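Local coordinates for FixG-related protein (Vibrio parahaemolyticus, PDB 2R39) that is of unknown function but forms the immunoglobulin-like C-terminal part of a membrane protein that probably binds 4Fe-4S clusters and takes part in electron transport, at residues G29-T34 / S112-K117; Y35-I40 / L77-G82; Q47-D52 / L99-N104. All coordinates share one frame; numbering follows the deposited sequence.

From the N terminus, the chain lays down edge strand 11-17 and then strand 31-41, which serves two contacts in succession. Its start, 29-34, waits for the last strand, so contact 1 closes the longest loop and joins the two sheets of the sandwich. Its later part, 35-40, pairs with 77-82 in contact 2 within one sheet. Contact 3 pairs 47-52 with 99-104 in the other sheet. Contacts 2 and 3 both lie within the span of contact 1, and they cross, their segments alternating along the chain. Contact 2 touches both others, whereas contacts 1 and 3 lie on opposite sides of the chain's centre, about 25 Å apart between centres.

Contact 1. Residues G29-T34 / S112-K117; sequences GEVENT and SRFIKK
Asn33 lays its carboxamide over one face of the Phe114 ring, offset toward the rim, with the amide and ring planes 20° apart. CB of Asn33 continues the overlap, 3.7 Å from Phe114 CE1. The two ends of the same amide, OD1 and ND2, take the N-H and the C=O of Ile115 respectively. Ile115 N donates to Asn33 OD1 at 2.9 Å, and Asn33 ND2 donates to Ile115 O, again at 2.9 Å. A third bond stays within 29-34: Asn33 ND2 gives its other hydrogen to Glu32 O, approaching from above that carbonyl's plane. Since both acceptors lie close to the plane of the Asn33 amide, its rotation is well defined, and Arg17 adds a further bond to OD1.

Phe114 reaches this site because CG stands anti to its backbone N (chi1 -173°), carrying the ring toward 29-34. There CZ meets Val31 O at the ring edge, 3.1 Å away, and Val31 CG1 packs against CE2 at 3.7 Å. Leu81 and Ala83 also touch the ring.

The axes of strands 31-34 and 112-115 come no closer than 7.3 Å, and they belong to the two different sheets of the immunoglobulin-like sandwich. Side chains therefore do the bridging, with no backbone-to-backbone pairing between the segments. Chemically, a buried asparagine imitates a strand edge: its C=O and N-H satisfy the backbone N-H and C=O of Ile115, while its flat face lies over the rim of an aromatic ring, so polar and apolar packing coexist in one side chain.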
loop_
_atom_site.group_PDB
_atom_site.type_symbol
_atom_site.label_atom_id
_atom_site.label_comp_id
_atom_site.label_asym_id
_atom_site.label_seq_id
_atom_site.Cartn_x
_atom_site.Cartn_y
_atom_site.Cartn_z
ATOM N N GLY A 29 5.212 12.865 -14.665
ATOM C CA GLY A 29 5.458 12.122 -15.907
ATOM C C GLY A 29 5.478 10.615 -15.659
ATOM O O GLY A 29 5.981 9.840 -16.470
ATOM N N GLU A 30 4.933 10.212 -14.516
ATOM C CA GLU A 30 4.851 8.816 -14.123
ATOM C C GLU A 30 3.492 8.280 -14.498
ATOM O O GLU A 30 2.530 9.039 -14.574
ATOM C CB GLU A 30 4.985 8.701 -12.615
ATOM C CG GLU A 30 6.354 9.020 -12.095
ATOM C CD GLU A 30 6.372 9.201 -10.611
ATOM O OE1 GLU A 30 5.305 9.503 -10.018
ATOM O OE2 GLU A 30 7.467 9.045 -10.032
ATOM N N VAL A 31 3.395 6.970 -14.690
ATOM C CA VAL A 31 2.084 6.345 -14.722
ATOM C C VAL A 31 1.639 6.061 -13.278
ATOM O O VAL A 31 2.434 5.632 -12.441
ATOM C CB VAL A 31 2.008 5.109 -15.704
ATOM C CG1 VAL A 31 2.985 4.016 -15.327
ATOM C CG2 VAL A 31 0.583 4.573 -15.804
ATOM N N GLU A 32 0.370 6.322 -12.996
ATOM C CA GLU A 32 -0.163 6.197 -11.654
ATOM C C GLU A 32 -1.106 5.007 -11.544
ATOM O O GLU A 32 -1.744 4.640 -12.536
ATOM C CB GLU A 32 -0.917 7.480 -11.321
ATOM C CG GLU A 32 -1.151 7.679 -9.853
ATOM C CD GLU A 32 -1.570 9.080 -9.532
ATOM O OE1 GLU A 32 -2.607 9.514 -10.078
ATOM O OE2 GLU A 32 -0.857 9.731 -8.722
ATOM N N ASN A 33 -1.160 4.389 -10.360
ATOM C CA ASN A 33 -2.232 3.450 -9.994
ATOM C C ASN A 33 -2.755 3.861 -8.639
ATOM O O ASN A 33 -1.960 4.221 -7.775
ATOM C CB ASN A 33 -1.716 2.003 -9.848
ATOM C CG ASN A 33 -1.672 1.232 -11.159
ATOM O OD1 ASN A 33 -1.609 -0.001 -11.155
ATOM N ND2 ASN A 33 -1.662 1.939 -12.272
ATOM N N THR A 34 -4.066 3.777 -8.432
ATOM C CA THR A 34 -4.664 4.106 -7.130
ATOM C C THR A 34 -5.124 2.870 -6.350
ATOM O O THR A 34 -5.546 1.857 -6.933
ATOM C CB THR A 34 -5.849 5.082 -7.249
ATOM O OG1 THR A 34 -6.858 4.509 -8.088
ATOM C CG2 THR A 34 -5.402 6.432 -7.813
ATOM N N SER A 112 -0.558 -7.253 -4.576
ATOM C CA SER A 112 -1.433 -6.495 -5.463
ATOM C C SER A 112 -0.730 -6.353 -6.816
ATOM O O SER A 112 0.189 -7.106 -7.119
ATOM C CB SER A 112 -1.739 -5.124 -4.830
ATOM O OG SER A 112 -2.643 -4.373 -5.623
ATOM N N ARG A 113 -1.130 -5.374 -7.615
ATOM C CA ARG A 113 -0.559 -5.245 -8.960
ATOM C C ARG A 113 -0.263 -3.796 -9.272
ATOM O O ARG A 113 -0.978 -2.936 -8.799
ATOM C CB ARG A 113 -1.554 -5.763 -9.999
ATOM C CG ARG A 113 -1.906 -7.270 -9.901
ATOM C CD ARG A 113 -0.751 -8.176 -10.327
ATOM N NE ARG A 113 -1.139 -9.590 -10.273
ATOM C CZ ARG A 113 -0.933 -10.388 -9.240
ATOM N NH1 ARG A 113 -0.357 -9.911 -8.137
ATOM N NH2 ARG A 113 -1.363 -11.642 -9.294
ATOM N N PHE A 114 0.792 -3.532 -10.051
ATOM C CA PHE A 114 0.960 -2.214 -10.668
ATOM C C PHE A 114 0.881 -2.444 -12.165
ATOM O O PHE A 114 1.635 -3.258 -12.714
ATOM C CB PHE A 114 2.290 -1.514 -10.317
ATOM C CG PHE A 114 2.355 -0.080 -10.839
ATOM C CD1 PHE A 114 1.907 0.981 -10.057
ATOM C CD2 PHE A 114 2.783 0.192 -12.145
ATOM C CE1 PHE A 114 1.928 2.298 -10.554
ATOM C CE2 PHE A 114 2.804 1.500 -12.637
ATOM C CZ PHE A 114 2.369 2.539 -11.852
ATOM N N ILE A 115 -0.030 -1.729 -12.815
ATOM C CA ILE A 115 -0.348 -1.979 -14.219
ATOM C C ILE A 115 -0.297 -0.677 -15.014
ATOM O O ILE A 115 -0.899 0.333 -14.621
ATOM C CB ILE A 115 -1.715 -2.715 -14.367
ATOM C CG1 ILE A 115 -1.748 -3.963 -13.465
ATOM C CG2 ILE A 115 -2.002 -3.119 -15.845
ATOM C CD1 ILE A 115 -3.106 -4.672 -13.420
ATOM N N LYS A 116 0.455 -0.719 -16.117
ATOM C CA LYS A 116 0.566 0.387 -17.068
ATOM C C LYS A 116 -0.560 0.344 -18.095
ATOM O O LYS A 116 -1.240 -0.668 -18.242
ATOM C CB LYS A 116 1.931 0.336 -17.763
ATOM C CG LYS A 116 2.272 1.551 -18.661
ATOM C CD LYS A 116 3.735 1.482 -19.111
ATOM C CE LYS A 116 4.265 0.023 -19.189
ATOM N NZ LYS A 116 5.754 -0.026 -19.383
ATOM N N LYS A 117 -0.754 1.458 -18.800
ATOM C CA LYS A 117 -1.812 1.574 -19.814
ATOM C C LYS A 117 -1.659 0.576 -20.951
ATOM O O LYS A 117 -2.656 0.037 -21.449
ATOM C CB LYS A 117 -1.872 2.987 -20.382
ATOM C CG LYS A 117 -3.142 3.239 -21.152
ATOM C CD LYS A 117 -3.340 4.701 -21.463
ATOM C CE LYS A 117 -4.690 4.916 -22.110
ATOM N NZ LYS A 117 -4.951 6.365 -22.326
#

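Contact 2. Residues Y35-I40 / L77-G82; sequences YTLKVI and LPMSLG
Tyr35 and Met79, a selenomethionine in this crystal, form a hydrogen-bonded antiparallel pair in one sheet of the immunoglobulin-like beta sandwich. Tyr35 N reaches Met79 O and Met79 N reaches Tyr35 O, both at 2.9 Å. Two residues along, Leu37 and Leu77 repeat the pattern, with Leu77 N to Leu37 O the shortest of the four bonds at 2.7 Å. The segment axes approach to 4.5 Å with 144° between their directions, as expected for adjacent, twisted antiparallel strands.

The face bearing Tyr35, Leu37, Leu77 and Met79 is the tightly packed one. Met79 CG sits between its backbone N and carbonyl carbon (chi1 62°), and the chain bends at chi3; this brings SE within 3.9 Å of Leu37 CG, with CD1 equally near. The Tyr35 and Leu81 side chains cross at about a right angle, Tyr35 CE2 lying 3.7 Å from Leu81 CG. Beyond it, the Tyr35 hydroxyl is hydrogen-bonded to Arg113 O, and Phe97 meets the ring edge-to-face, so this tyrosine spans to the other sheet. Leu51 packs on both Leu37 and Leu77 from strand 47-54.

The opposite face is much looser. Thr36 and Pro78 form the non-hydrogen-bonded pair there, and their side chains barely meet: OG1 of Thr36 is 4.5 Å from Pro78 CB. Pro78 is exposed, and at its position no N-H to 35-40 is needed, so lacking one costs this pairing nothing. Here the backbones meet through CA-H...O contacts, Pro78 CA to Tyr35 O and Thr36 CA to Leu77 O at 3.4 Å, between the flanking N-H...O bonds.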
loop_
_atom_site.group_PDB
_atom_site.type_symbol
_atom_site.label_atom_id
_atom_site.label_comp_id
_atom_site.label_asym_id
_atom_site.label_seq_id
_atom_site.Cartn_x
_atom_site.Cartn_y
_atom_site.Cartn_z
ATOM N N TYR A 35 -5.044 2.991 -5.025
ATOM C CA TYR A 35 -5.316 1.917 -4.075
ATOM C C TYR A 35 -6.022 2.465 -2.841
ATOM O O TYR A 35 -5.890 3.650 -2.517
ATOM C CB TYR A 35 -4.004 1.272 -3.601
ATOM C CG TYR A 35 -3.092 0.814 -4.716
ATOM C CD1 TYR A 35 -3.163 -0.484 -5.211
ATOM C CD2 TYR A 35 -2.157 1.689 -5.284
ATOM C CE1 TYR A 35 -2.312 -0.910 -6.253
ATOM C CE2 TYR A 35 -1.319 1.277 -6.321
ATOM C CZ TYR A 35 -1.402 -0.018 -6.799
ATOM O OH TYR A 35 -0.561 -0.423 -7.811
ATOM N N THR A 36 -6.739 1.592 -2.139
ATOM C CA THR A 36 -7.168 1.887 -0.772
ATOM C C THR A 36 -6.695 0.784 0.170
ATOM O O THR A 36 -7.004 -0.399 -0.030
ATOM C CB THR A 36 -8.690 2.069 -0.682
ATOM O OG1 THR A 36 -9.086 3.084 -1.611
ATOM C CG2 THR A 36 -9.106 2.493 0.727
ATOM N N LEU A 37 -5.915 1.173 1.172
ATOM C CA LEU A 37 -5.513 0.252 2.230
ATOM C C LEU A 37 -6.522 0.309 3.380
ATOM O O LEU A 37 -6.912 1.384 3.795
ATOM C CB LEU A 37 -4.106 0.584 2.750
ATOM C CG LEU A 37 -2.936 0.777 1.776
ATOM C CD1 LEU A 37 -1.596 0.884 2.537
ATOM C CD2 LEU A 37 -2.853 -0.305 0.746
ATOM N N LYS A 38 -6.945 -0.852 3.872
ATOM C CA LYS A 38 -7.748 -0.936 5.095
ATOM C C LYS A 38 -6.889 -1.549 6.192
ATOM O O LYS A 38 -6.368 -2.649 6.035
ATOM C CB LYS A 38 -8.994 -1.793 4.861
ATOM C CG LYS A 38 -9.871 -1.999 6.103
ATOM C CD LYS A 38 -11.102 -2.869 5.806
ATOM C CE LYS A 38 -12.123 -2.132 4.940
ATOM N NZ LYS A 38 -13.384 -2.915 4.671
ATOM N N VAL A 39 -6.730 -0.827 7.294
ATOM C CA VAL A 39 -5.853 -1.261 8.368
ATOM C C VAL A 39 -6.639 -1.357 9.671
ATOM O O VAL A 39 -7.410 -0.467 10.004
ATOM C CB VAL A 39 -4.653 -0.282 8.543
ATOM C CG1 VAL A 39 -3.885 -0.576 9.821
ATOM C CG2 VAL A 39 -3.719 -0.323 7.326
ATOM N N ILE A 40 -6.442 -2.441 10.408
ATOM C CA ILE A 40 -7.067 -2.548 11.723
ATOM C C ILE A 40 -6.068 -2.876 12.833
ATOM O O ILE A 40 -5.176 -3.709 12.656
ATOM C CB ILE A 40 -8.294 -3.510 11.735
ATOM C CG1 ILE A 40 -8.835 -3.648 13.163
ATOM C CG2 ILE A 40 -7.975 -4.864 11.140
ATOM C CD1 ILE A 40 -10.225 -4.100 13.214
ATOM N N LEU A 77 -7.441 4.058 3.918
ATOM C CA LEU A 77 -6.326 4.858 3.424
ATOM C C LEU A 77 -6.169 4.872 1.906
ATOM O O LEU A 77 -5.465 4.020 1.337
ATOM C CB LEU A 77 -5.012 4.428 4.098
ATOM C CG LEU A 77 -4.989 4.291 5.626
ATOM C CD1 LEU A 77 -3.706 3.664 6.105
ATOM C CD2 LEU A 77 -5.233 5.642 6.330
ATOM N N PRO A 78 -6.817 5.849 1.242
ATOM C CA PRO A 78 -6.649 6.078 -0.184
ATOM C C PRO A 78 -5.229 6.558 -0.489
ATOM O O PRO A 78 -4.674 7.375 0.248
ATOM C CB PRO A 78 -7.665 7.191 -0.482
ATOM C CG PRO A 78 -7.859 7.873 0.798
ATOM C CD PRO A 78 -7.754 6.820 1.841
HETATM N N MSE A 79 -4.648 6.051 -1.569
HETATM C CA MSE A 79 -3.284 6.415 -1.932
HETATM C C MSE A 79 -3.045 6.120 -3.402
HETATM O O MSE A 79 -3.887 5.520 -4.072
HETATM C CB MSE A 79 -2.294 5.597 -1.103
HETATM C CG MSE A 79 -2.406 4.083 -1.362
HETATM SE SE MSE A 79 -0.914 3.154 -0.597
HETATM C CE MSE A 79 0.521 3.892 -1.709
ATOM N N SER A 80 -1.887 6.537 -3.900
ATOM C CA SER A 80 -1.462 6.128 -5.228
ATOM C C SER A 80 0.050 5.847 -5.303
ATOM O O SER A 80 0.834 6.259 -4.412
ATOM C CB SER A 80 -1.931 7.137 -6.278
ATOM O OG SER A 80 -1.136 8.291 -6.282
ATOM N N LEU A 81 0.426 5.104 -6.345
ATOM C CA LEU A 81 1.819 4.823 -6.693
ATOM C C LEU A 81 2.076 5.382 -8.079
ATOM O O LEU A 81 1.216 5.260 -8.959
ATOM C CB LEU A 81 2.081 3.300 -6.706
ATOM C CG LEU A 81 2.003 2.530 -5.368
ATOM C CD1 LEU A 81 2.299 1.035 -5.597
ATOM C CD2 LEU A 81 2.948 3.115 -4.327
ATOM N N GLY A 82 3.242 6.000 -8.270
ATOM C CA GLY A 82 3.673 6.482 -9.587
ATOM C C GLY A 82 4.950 5.762 -9.993
ATOM O O GLY A 82 5.814 5.509 -9.155
#

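Contact 3. Residues Q47-D52 / L99-N104; sequences QEYNLD and LTDKSN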
loop_
_atom_site.group_PDB
_atom_site.type_symbol
_atom_site.label_atom_id
_atom_site.label_comp_id
_atom_site.label_asym_id
_atom_site.label_seq_id
_atom_site.Cartn_x
_atom_site.Cartn_y
_atom_site.Cartn_z
ATOM N N GLN A 47 -1.205 1.591 18.483
ATOM C CA GLN A 47 -0.052 1.041 17.779
ATOM C C GLN A 47 0.405 1.969 16.641
ATOM O O GLN A 47 -0.376 2.792 16.169
ATOM C CB GLN A 47 -0.375 -0.368 17.244
ATOM C CG GLN A 47 -0.942 -1.365 18.298
ATOM C CD GLN A 47 0.065 -1.792 19.357
ATOM O OE1 GLN A 47 1.265 -1.541 19.236
ATOM N NE2 GLN A 47 -0.432 -2.441 20.419
ATOM N N GLU A 48 1.665 1.828 16.211
ATOM C CA GLU A 48 2.224 2.589 15.077
ATOM C C GLU A 48 2.658 1.628 13.997
ATOM O O GLU A 48 3.378 0.670 14.269
ATOM C CB GLU A 48 3.429 3.492 15.465
ATOM C CG GLU A 48 4.137 4.149 14.216
ATOM C CD GLU A 48 5.391 5.009 14.510
ATOM O OE1 GLU A 48 5.277 5.960 15.295
ATOM O OE2 GLU A 48 6.478 4.741 13.915
ATOM N N TYR A 49 2.229 1.893 12.771
ATOM C CA TYR A 49 2.561 1.035 11.626
ATOM C C TYR A 49 3.315 1.839 10.551
ATOM O O TYR A 49 3.084 3.035 10.401
ATOM C CB TYR A 49 1.294 0.384 11.034
ATOM C CG TYR A 49 0.381 -0.287 12.061
ATOM C CD1 TYR A 49 0.825 -1.354 12.832
ATOM C CD2 TYR A 49 -0.931 0.142 12.249
ATOM C CE1 TYR A 49 -0.020 -1.980 13.773
ATOM C CE2 TYR A 49 -1.783 -0.487 13.180
ATOM C CZ TYR A 49 -1.316 -1.542 13.940
ATOM O OH TYR A 49 -2.143 -2.156 14.879
ATOM N N ASN A 50 4.237 1.190 9.843
ATOM C CA ASN A 50 4.791 1.753 8.615
ATOM C C ASN A 50 4.141 0.986 7.466
ATOM O O ASN A 50 3.887 -0.228 7.579
ATOM C CB ASN A 50 6.300 1.540 8.495
ATOM C CG ASN A 50 7.154 2.548 9.303
ATOM O OD1 ASN A 50 6.737 3.651 9.669
ATOM N ND2 ASN A 50 8.406 2.157 9.529
ATOM N N LEU A 51 3.928 1.686 6.358
ATOM C CA LEU A 51 3.342 1.108 5.157
ATOM C C LEU A 51 4.343 1.289 4.045
ATOM O O LEU A 51 4.933 2.366 3.889
ATOM C CB LEU A 51 2.010 1.766 4.805
ATOM C CG LEU A 51 0.981 1.858 5.945
ATOM C CD1 LEU A 51 -0.083 2.854 5.587
ATOM C CD2 LEU A 51 0.343 0.488 6.300
ATOM N N ASP A 52 4.532 0.222 3.283
ATOM C CA ASP A 52 5.551 0.156 2.231
ATOM C C ASP A 52 5.039 -0.636 1.056
ATOM O O ASP A 52 3.998 -1.250 1.150
ATOM C CB ASP A 52 6.810 -0.524 2.783
ATOM C CG ASP A 52 7.625 0.413 3.621
ATOM O OD1 ASP A 52 8.266 1.316 3.018
ATOM O OD2 ASP A 52 7.607 0.257 4.871
ATOM N N LEU A 99 2.555 -3.955 5.788
ATOM C CA LEU A 99 2.328 -3.220 7.024
ATOM C C LEU A 99 3.359 -3.731 8.032
ATOM O O LEU A 99 3.467 -4.933 8.265
ATOM C CB LEU A 99 0.887 -3.435 7.541
ATOM C CG LEU A 99 0.598 -2.782 8.902
ATOM C CD1 LEU A 99 -0.869 -2.418 9.027
ATOM C CD2 LEU A 99 1.019 -3.683 10.048
ATOM N N THR A 100 4.132 -2.820 8.592
ATOM C CA THR A 100 5.105 -3.167 9.607
ATOM C C THR A 100 4.674 -2.562 10.941
ATOM O O THR A 100 4.520 -1.352 11.049
ATOM C CB THR A 100 6.509 -2.652 9.230
ATOM O OG1 THR A 100 6.893 -3.235 7.977
ATOM C CG2 THR A 100 7.541 -3.042 10.308
ATOM N N ASP A 101 4.459 -3.435 11.924
ATOM C CA ASP A 101 4.154 -3.069 13.316
ATOM C C ASP A 101 5.363 -3.539 14.091
ATOM O O ASP A 101 5.387 -4.687 14.563
ATOM C CB ASP A 101 2.902 -3.840 13.783
ATOM C CG ASP A 101 2.568 -3.649 15.282
ATOM O OD1 ASP A 101 3.394 -3.187 16.090
ATOM O OD2 ASP A 101 1.435 -4.013 15.652
ATOM N N LYS A 102 6.382 -2.686 14.180
ATOM C CA LYS A 102 7.607 -3.003 14.931
ATOM C C LYS A 102 7.388 -3.432 16.391
ATOM O O LYS A 102 8.045 -4.359 16.862
ATOM C CB LYS A 102 8.600 -1.828 14.895
ATOM C CG LYS A 102 8.159 -0.572 15.633
ATOM C CD LYS A 102 9.133 0.587 15.359
ATOM C CE LYS A 102 10.205 0.711 16.449
ATOM N NZ LYS A 102 11.487 1.275 15.917
ATOM N N SER A 103 6.475 -2.757 17.091
ATOM C CA SER A 103 6.279 -2.947 18.544
ATOM C C SER A 103 5.763 -4.344 18.927
ATOM O O SER A 103 6.028 -4.836 20.040
ATOM C CB SER A 103 5.305 -1.902 19.076
ATOM O OG SER A 103 3.981 -2.229 18.667
ATOM N N ASN A 104 4.991 -4.951 18.025
ATOM C CA ASN A 104 4.573 -6.344 18.159
ATOM C C ASN A 104 5.416 -7.250 17.269
ATOM O O ASN A 104 5.124 -8.450 17.145
ATOM C CB ASN A 104 3.080 -6.510 17.825
ATOM C CG ASN A 104 2.165 -5.801 18.826
ATOM O OD1 ASN A 104 2.078 -6.191 19.994
ATOM N ND2 ASN A 104 1.472 -4.765 18.363
HETATM O O HOH W 1 2.946 -0.284 17.415
HETATM O O HOH W 2 5.805 -0.233 13.438
HETATM O O HOH W 3 -1.110 -3.975 16.165
HETATM O O HOH W 4 6.109 -1.672 6.004
#
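Gln47 opens the segment by turning its amide toward the end of the opposing strand, where OE1 lies 2.9 Å from Ser103 OG. The Gln47 and Asn104 side chains cross at about a right angle, with their amide planes 56° apart; NE2 of Gln47 is hydrogen-bonded to Thr43. At Glu48 the segments are joined through solvent: one water accepts from Glu48 N and lies close to Ser103 OG, while a second donates to both Glu48 O and Thr100 O and accepts from Lys102 N.

Tyr49 begins the apolar part. Leu99 CD1 rests over one ring face, 4.3 Å from the centroid, a CH-pi contact. A chi1 of 175° swings the Leu99 branches away from the backbone N and onto the ring, and CD2 meets Tyr49 CD1 at 3.6 Å. At the ring edge, Asp101 OD2 approaches CE1 to 3.1 Å, and a water links the tyrosine hydroxyl to that oxygen. Val39 of the facing sheet also packs on this ring.

Asn50 and Thr100 then make the hydrogen-bonded antiparallel pair, with Asn50 N to Thr100 O and Thr100 N to Asn50 O both 2.8 Å. Leu51 follows, its CD2 packing 4.2 Å from Leu99 CB, and at Asp52 a water joins OD2 to Thr100 OG1.

Past the pairing, Asp101 organises the turn: OD1 accepts from Asn104 N in an Asx motif, and OD2 accepts from Asn104 ND2 at 2.8 Å on its syn side. The contact thus divides chemically into an apolar core face, with Tyr49, Leu51 and Leu99, and a polar margin bridged by waters along its length; at the Asp101 end one carboxylate, with several donors around it and probably ionised, both shapes the turn and borders the tyrosine.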